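Local coordinates for protein NRPS (Penicillium fellutanum, PDB 6NKI) that is a part of a nonribosomal peptide synthetase with a Rossmann-type fold of the male sterility family that binds NADPH dihydro-nicotinamide-adenine-dinucleotide phosphate, at residues Tyr405-Ser408 against Leu409-Leu412; Arg251-Thr254 against Thr255-Thr259. All coordinates share one frame; numbering follows the deposited sequence.

How the contacts relate
Contacts 1 and 2 are local contacts on two different helices, 389-410 and 248-259, that pack against each other; their centres lie 12 Å apart, on the same side of the chain's centre. Met257 of contact 2 joins them: its CE lies 3.6 Å from Glu410 CG, and its SD lies 4.1 Å from Leu406 CB. A thinner apolar touch, 4.3 Å from Leu406 CD1 to Val253 CG1, continues the seam. Contact 2 is the more buried and stands closer to the bound NADPH dihydro-nicotinamide-adenine-dinucleotide phosphate, with the Arg251 side chain about 8 Å from it, against about 12 Å for that of Leu406 in contact 1.

Contact 1: residues Tyr405-Ser408 against Leu409-Leu412; sequences YLAS and LEDL
Leu409 lays one branch of its side chain against the ring of Tyr405, four residues earlier on helix 389-410. Its CD2 methyl is 3.5 Å from Tyr405 CE2, and the ring carbon CZ and the hydroxyl OH are just as near, so the methyl lies beside the phenol end of the ring and meets it obliquely. Two torsions bring the groups together: the tyrosine ring swings anti to its own backbone nitrogen (chi1 170°), which carries it along the helix toward the later turn, while CG of Leu409 stands between its nitrogen and carbonyl carbon (chi1 59°). This turns the leucine back toward the preceding turn, with CG 3.5 Å from Leu406 O. A large ring and a branched aliphatic chain suit this spacing, because each shields part of the other although Leu409 remains exposed.

The better packed part lies on the flank carrying Leu406 and Glu410. Leu406 presents its apolar chain to helix 248-259, where Trp250 is among its neighbours. The extended chain of Glu410 passes Met257 of that helix before OE2 reaches a salt bridge with Arg332 NH1. By contrast, Ser408 and Asp411 are on the solvent side, where small or polar residues are at home; Ser408 OG turns back to a hydrogen bond with the Glu404 carbonyl.

The backbone loses regularity here. Leu406 O receives weak bonds from both Leu409 N and Glu410 N. A further weak one links Glu410 N to Ala407 O over 3.5 Å. Mixing three- and four-residue steps is characteristic of a helix running out, and the chain then folds through an inverse gamma turn centred on Asp411, closed by a weak bond from Leu412 N to Glu410 O.

Contact 2: residues Arg251-Thr254 against Thr255-Thr259; sequences RVVT and TAMTT
Thr255 sits against Arg251 and Val252 in a local contact between successive turns, in a mostly buried part of helix 248-259, which packs against helices 319-330, 339-351 and 389-410. The backbone supports it: Ala256 N bonds to Val252 O at 3.1 Å and Met257 N to Val253 O at the same distance, and Thr255 N reaches Arg251 O over 3.3 Å. The hydroxyl of Thr255 lies between its backbone nitrogen and carbonyl carbon (chi1 72°), which turns OG1 back over the preceding turn to give a weak bond to Val252 O at 3.5 Å. A buried threonine can thus turn its hydroxyl to its own helix backbone, while CG2 rests beside Arg251 O and the side chain meets Trp342 and Leu359.

Bonds from each residue to the one four places earlier mark this as an alpha-helix, here in a protein of the male sterility family, in the Rossmann clan. Its faces differ in character. Val252 and Val253 turn compact branched chains to Trp342 and to Phe322 with Ile326, respectively, and Ala256 is small enough to fit against Trp323. In Met257, chi1 (-71°) and chi2 (166°) place SD 4.5 Å from Val253 CG1, and the bend beyond it directs CE to Glu410; the long, unbranched chain reaches Leu330 and Leu406.

At the later end, Thr255 O accepts two donors from the same face of its plane, Thr259 N at 2.9 Å and Thr258 OG1, also at 2.9 Å. Gln349 NE2 is a second partner of that hydroxyl, tying this more exposed edge to helix 339-351, and at the earlier end Arg251 NH2 reaches the Pro358 carbonyl.

Contact 1: residues Tyr405-Ser408 against Leu409-Leu412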
ATOM      1  N   TYR A 405      -2.446 -12.465  15.199  1.00 96.31           N
ATOM      2  CA  TYR A 405      -2.234 -11.848  16.505  1.00101.35           C
ATOM      3  C   TYR A 405      -3.252 -12.347  17.518  1.00 98.92           C
ATOM      4  O   TYR A 405      -2.890 -12.800  18.611  1.00106.71           O
ATOM      5  CB  TYR A 405      -2.312 -10.326  16.412  1.00106.10           C
ATOM      6  CG  TYR A 405      -2.334  -9.665  17.775  1.00115.54           C
ATOM      7  CD1 TYR A 405      -1.181  -9.557  18.534  1.00124.55           C
ATOM      8  CD2 TYR A 405      -3.517  -9.173  18.311  1.00121.14           C
ATOM      9  CE1 TYR A 405      -1.198  -8.965  19.781  1.00125.45           C
ATOM     10  CE2 TYR A 405      -3.544  -8.578  19.559  1.00129.34           C
ATOM     11  CZ  TYR A 405      -2.380  -8.475  20.292  1.00127.98           C
ATOM     12  OH  TYR A 405      -2.388  -7.883  21.539  1.00129.96           O
ATOM     13  N   LEU A 406      -4.539 -12.215  17.192  1.00 98.90           N
ATOM     14  CA  LEU A 406      -5.574 -12.703  18.090  1.00101.13           C
ATOM     15  C   LEU A 406      -5.316 -14.160  18.454  1.00101.76           C
ATOM     16  O   LEU A 406      -5.268 -14.522  19.637  1.00 99.88           O
ATOM     17  CB  LEU A 406      -6.953 -12.519  17.448  1.00106.97           C
ATOM     18  CG  LEU A 406      -7.387 -11.051  17.266  1.00108.42           C
ATOM     19  CD1 LEU A 406      -8.714 -10.935  16.518  1.00110.59           C
ATOM     20  CD2 LEU A 406      -7.456 -10.319  18.600  1.00110.52           C
ATOM     21  N   ALA A 407      -5.076 -15.001  17.446  1.00106.72           N
ATOM     22  CA  ALA A 407      -4.731 -16.396  17.707  1.00114.77           C
ATOM     23  C   ALA A 407      -3.526 -16.532  18.637  1.00126.09           C
ATOM     24  O   ALA A 407      -3.396 -17.549  19.328  1.00130.03           O
ATOM     25  CB  ALA A 407      -4.477 -17.126  16.388  1.00110.01           C
ATOM     26  N   SER A 408      -2.638 -15.529  18.672  1.00133.42           N
ATOM     27  CA  SER A 408      -1.516 -15.568  19.609  1.00139.82           C
ATOM     28  C   SER A 408      -2.018 -15.574  21.044  1.00138.28           C
ATOM     29  O   SER A 408      -1.540 -16.347  21.880  1.00139.16           O
ATOM     30  CB  SER A 408      -0.584 -14.371  19.393  1.00140.84           C
ATOM     31  OG  SER A 408      -0.077 -14.340  18.072  1.00149.55           O
ATOM     32  N   LEU A 409      -2.981 -14.705  21.346  1.00137.37           N
ATOM     33  CA  LEU A 409      -3.516 -14.570  22.689  1.00138.97           C
ATOM     34  C   LEU A 409      -4.797 -15.376  22.898  1.00144.58           C
ATOM     35  O   LEU A 409      -5.326 -15.394  24.017  1.00145.88           O
ATOM     36  CB  LEU A 409      -3.743 -13.083  23.009  1.00131.82           C
ATOM     37  CG  LEU A 409      -4.673 -12.222  22.140  1.00122.83           C
ATOM     38  CD1 LEU A 409      -6.159 -12.333  22.547  1.00123.39           C
ATOM     39  CD2 LEU A 409      -4.230 -10.776  22.189  1.00115.11           C
ATOM     40  N   GLU A 410      -5.290 -16.054  21.853  1.00146.47           N
ATOM     41  CA  GLU A 410      -6.516 -16.841  21.969  1.00152.25           C
ATOM     42  C   GLU A 410      -6.431 -17.836  23.118  1.00174.69           C
ATOM     43  O   GLU A 410      -7.394 -18.008  23.873  1.00181.66           O
ATOM     44  CB  GLU A 410      -6.795 -17.599  20.666  1.00139.68           C
ATOM     45  CG  GLU A 410      -8.150 -18.318  20.650  1.00131.67           C
ATOM     46  CD  GLU A 410      -8.327 -19.286  19.482  1.00122.94           C
ATOM     47  OE1 GLU A 410      -7.338 -19.599  18.785  1.00119.38           O
ATOM     48  OE2 GLU A 410      -9.478 -19.708  19.244  1.00122.00           O
ATOM     49  N   ASP A 411      -5.285 -18.498  23.265  1.00190.45           N
ATOM     50  CA  ASP A 411      -5.165 -19.650  24.157  1.00204.35           C
ATOM     51  C   ASP A 411      -4.688 -19.193  25.538  1.00209.33           C
ATOM     52  O   ASP A 411      -3.585 -19.492  25.995  1.00210.50           O
ATOM     53  CB  ASP A 411      -4.246 -20.691  23.531  1.00211.06           C
ATOM     54  CG  ASP A 411      -4.881 -21.376  22.321  1.00215.45           C
ATOM     55  OD1 ASP A 411      -6.113 -21.584  22.329  1.00218.72           O
ATOM     56  OD2 ASP A 411      -4.156 -21.681  21.352  1.00216.05           O
ATOM     57  N   LEU A 412      -5.572 -18.461  26.210  1.00206.79           N
ATOM     58  CA  LEU A 412      -5.309 -17.938  27.547  1.00205.97           C
ATOM     59  C   LEU A 412      -6.495 -18.187  28.480  1.00210.83           C
ATOM     60  O   LEU A 412      -7.147 -17.250  28.944  1.00211.39           O
ATOM     61  CB  LEU A 412      -4.991 -16.442  27.473  1.00200.38           C
ATOM     62  CG  LEU A 412      -3.675 -16.081  26.773  1.00196.02           C
ATOM     63  CD1 LEU A 412      -3.525 -14.583  26.585  1.00192.70           C
ATOM     64  CD2 LEU A 412      -2.509 -16.627  27.571  1.00197.67           C
TER

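Contact 2: residues Arg251-Thr254 against Thr255-Thr259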
ATOM      1  N   ARG A 251     -14.527  -7.822  16.592  1.00 98.94           N
ATOM      2  CA  ARG A 251     -15.465  -8.408  17.539  1.00106.00           C
ATOM      3  C   ARG A 251     -16.237  -9.562  16.894  1.00105.81           C
ATOM      4  O   ARG A 251     -16.516 -10.571  17.546  1.00 91.96           O
ATOM      5  CB  ARG A 251     -16.418  -7.325  18.060  1.00109.65           C
ATOM      6  CG  ARG A 251     -15.852  -6.352  19.131  1.00108.00           C
ATOM      7  CD  ARG A 251     -16.852  -5.194  19.385  1.00108.72           C
ATOM      8  NE  ARG A 251     -16.389  -4.230  20.388  1.00111.78           N
ATOM      9  CZ  ARG A 251     -16.839  -4.136  21.638  1.00118.67           C
ATOM     10  NH1 ARG A 251     -16.327  -3.219  22.448  1.00118.40           N
ATOM     11  NH2 ARG A 251     -17.829  -4.909  22.077  1.00122.76           N
ATOM     12  N   VAL A 252     -16.561  -9.434  15.601  1.00101.86           N
ATOM     13  CA  VAL A 252     -17.181 -10.528  14.850  1.00101.24           C
ATOM     14  C   VAL A 252     -16.164 -11.631  14.567  1.00100.32           C
ATOM     15  O   VAL A 252     -16.497 -12.818  14.562  1.00105.15           O
ATOM     16  CB  VAL A 252     -17.801  -9.994  13.546  1.00 97.03           C
ATOM     17  CG1 VAL A 252     -18.323 -11.130  12.682  1.00 98.89           C
ATOM     18  CG2 VAL A 252     -18.908  -9.025  13.862  1.00 99.20           C
ATOM     19  N   VAL A 253     -14.916 -11.259  14.336  1.00 96.08           N
ATOM     20  CA  VAL A 253     -13.876 -12.258  14.140  1.00 97.35           C
ATOM     21  C   VAL A 253     -13.583 -13.002  15.441  1.00 98.38           C
ATOM     22  O   VAL A 253     -13.285 -14.201  15.427  1.00 98.77           O
ATOM     23  CB  VAL A 253     -12.618 -11.574  13.551  1.00 92.63           C
ATOM     24  CG1 VAL A 253     -11.407 -12.484  13.589  1.00 91.02           C
ATOM     25  CG2 VAL A 253     -12.887 -11.151  12.099  1.00 80.67           C
ATOM     26  N   THR A 254     -13.665 -12.314  16.582  1.00 99.10           N
ATOM     27  CA  THR A 254     -13.260 -12.945  17.837  1.00100.62           C
ATOM     28  C   THR A 254     -14.325 -13.928  18.343  1.00101.84           C
ATOM     29  O   THR A 254     -13.999 -14.898  19.045  1.00 98.84           O
ATOM     30  CB  THR A 254     -12.944 -11.863  18.884  1.00102.25           C
ATOM     31  OG1 THR A 254     -12.299 -12.459  20.017  1.00107.26           O
ATOM     32  CG2 THR A 254     -14.220 -11.151  19.359  1.00101.53           C
ATOM     33  N   THR A 255     -15.595 -13.706  17.990  1.00104.47           N
ATOM     34  CA  THR A 255     -16.633 -14.651  18.375  1.00113.18           C
ATOM     35  C   THR A 255     -16.763 -15.768  17.353  1.00114.11           C
ATOM     36  O   THR A 255     -17.228 -16.868  17.686  1.00116.06           O
ATOM     37  CB  THR A 255     -17.988 -13.947  18.550  1.00115.40           C
ATOM     38  OG1 THR A 255     -18.519 -13.566  17.277  1.00115.61           O
ATOM     39  CG2 THR A 255     -17.828 -12.691  19.410  1.00112.13           C
ATOM     40  N   ALA A 256     -16.360 -15.496  16.110  1.00107.52           N
ATOM     41  CA  ALA A 256     -16.276 -16.560  15.122  1.00107.68           C
ATOM     42  C   ALA A 256     -15.208 -17.569  15.514  1.00108.09           C
ATOM     43  O   ALA A 256     -15.336 -18.762  15.216  1.00112.23           O
ATOM     44  CB  ALA A 256     -15.999 -15.967  13.742  1.00 99.16           C
ATOM     45  N   MET A 257     -14.168 -17.103  16.209  1.00104.76           N
ATOM     46  CA  MET A 257     -13.133 -17.984  16.738  1.00106.18           C
ATOM     47  C   MET A 257     -13.679 -18.948  17.791  1.00113.04           C
ATOM     48  O   MET A 257     -13.324 -20.131  17.800  1.00115.26           O
ATOM     49  CB  MET A 257     -12.018 -17.134  17.333  1.00100.81           C
ATOM     50  CG  MET A 257     -11.193 -16.405  16.294  1.00 96.09           C
ATOM     51  SD  MET A 257     -10.147 -15.110  16.964  1.00 89.40           S
ATOM     52  CE  MET A 257      -9.042 -16.071  18.019  1.00 91.68           C
ATOM     53  N   THR A 258     -14.518 -18.452  18.702  1.00118.80           N
ATOM     54  CA  THR A 258     -15.042 -19.282  19.780  1.00127.26           C
ATOM     55  C   THR A 258     -16.165 -20.179  19.294  1.00115.43           C
ATOM     56  O   THR A 258     -16.332 -21.286  19.805  1.00119.89           O
ATOM     57  CB  THR A 258     -15.543 -18.400  20.919  1.00127.63           C
ATOM     58  OG1 THR A 258     -16.642 -17.607  20.451  1.00123.90           O
ATOM     59  CG2 THR A 258     -14.422 -17.472  21.414  1.00123.40           C
ATOM     60  N   THR A 259     -16.920 -19.707  18.307  1.00117.83           N
ATOM     61  CA  THR A 259     -17.945 -20.490  17.637  1.00119.63           C
ATOM     62  C   THR A 259     -17.365 -21.510  16.658  1.00121.45           C
ATOM     63  O   THR A 259     -18.021 -22.522  16.370  1.00122.01           O
ATOM     64  CB  THR A 259     -18.913 -19.524  16.937  1.00117.31           C
ATOM     65  OG1 THR A 259     -19.636 -18.783  17.930  1.00117.47           O
ATOM     66  CG2 THR A 259     -19.890 -20.233  16.069  1.00122.22           C
TER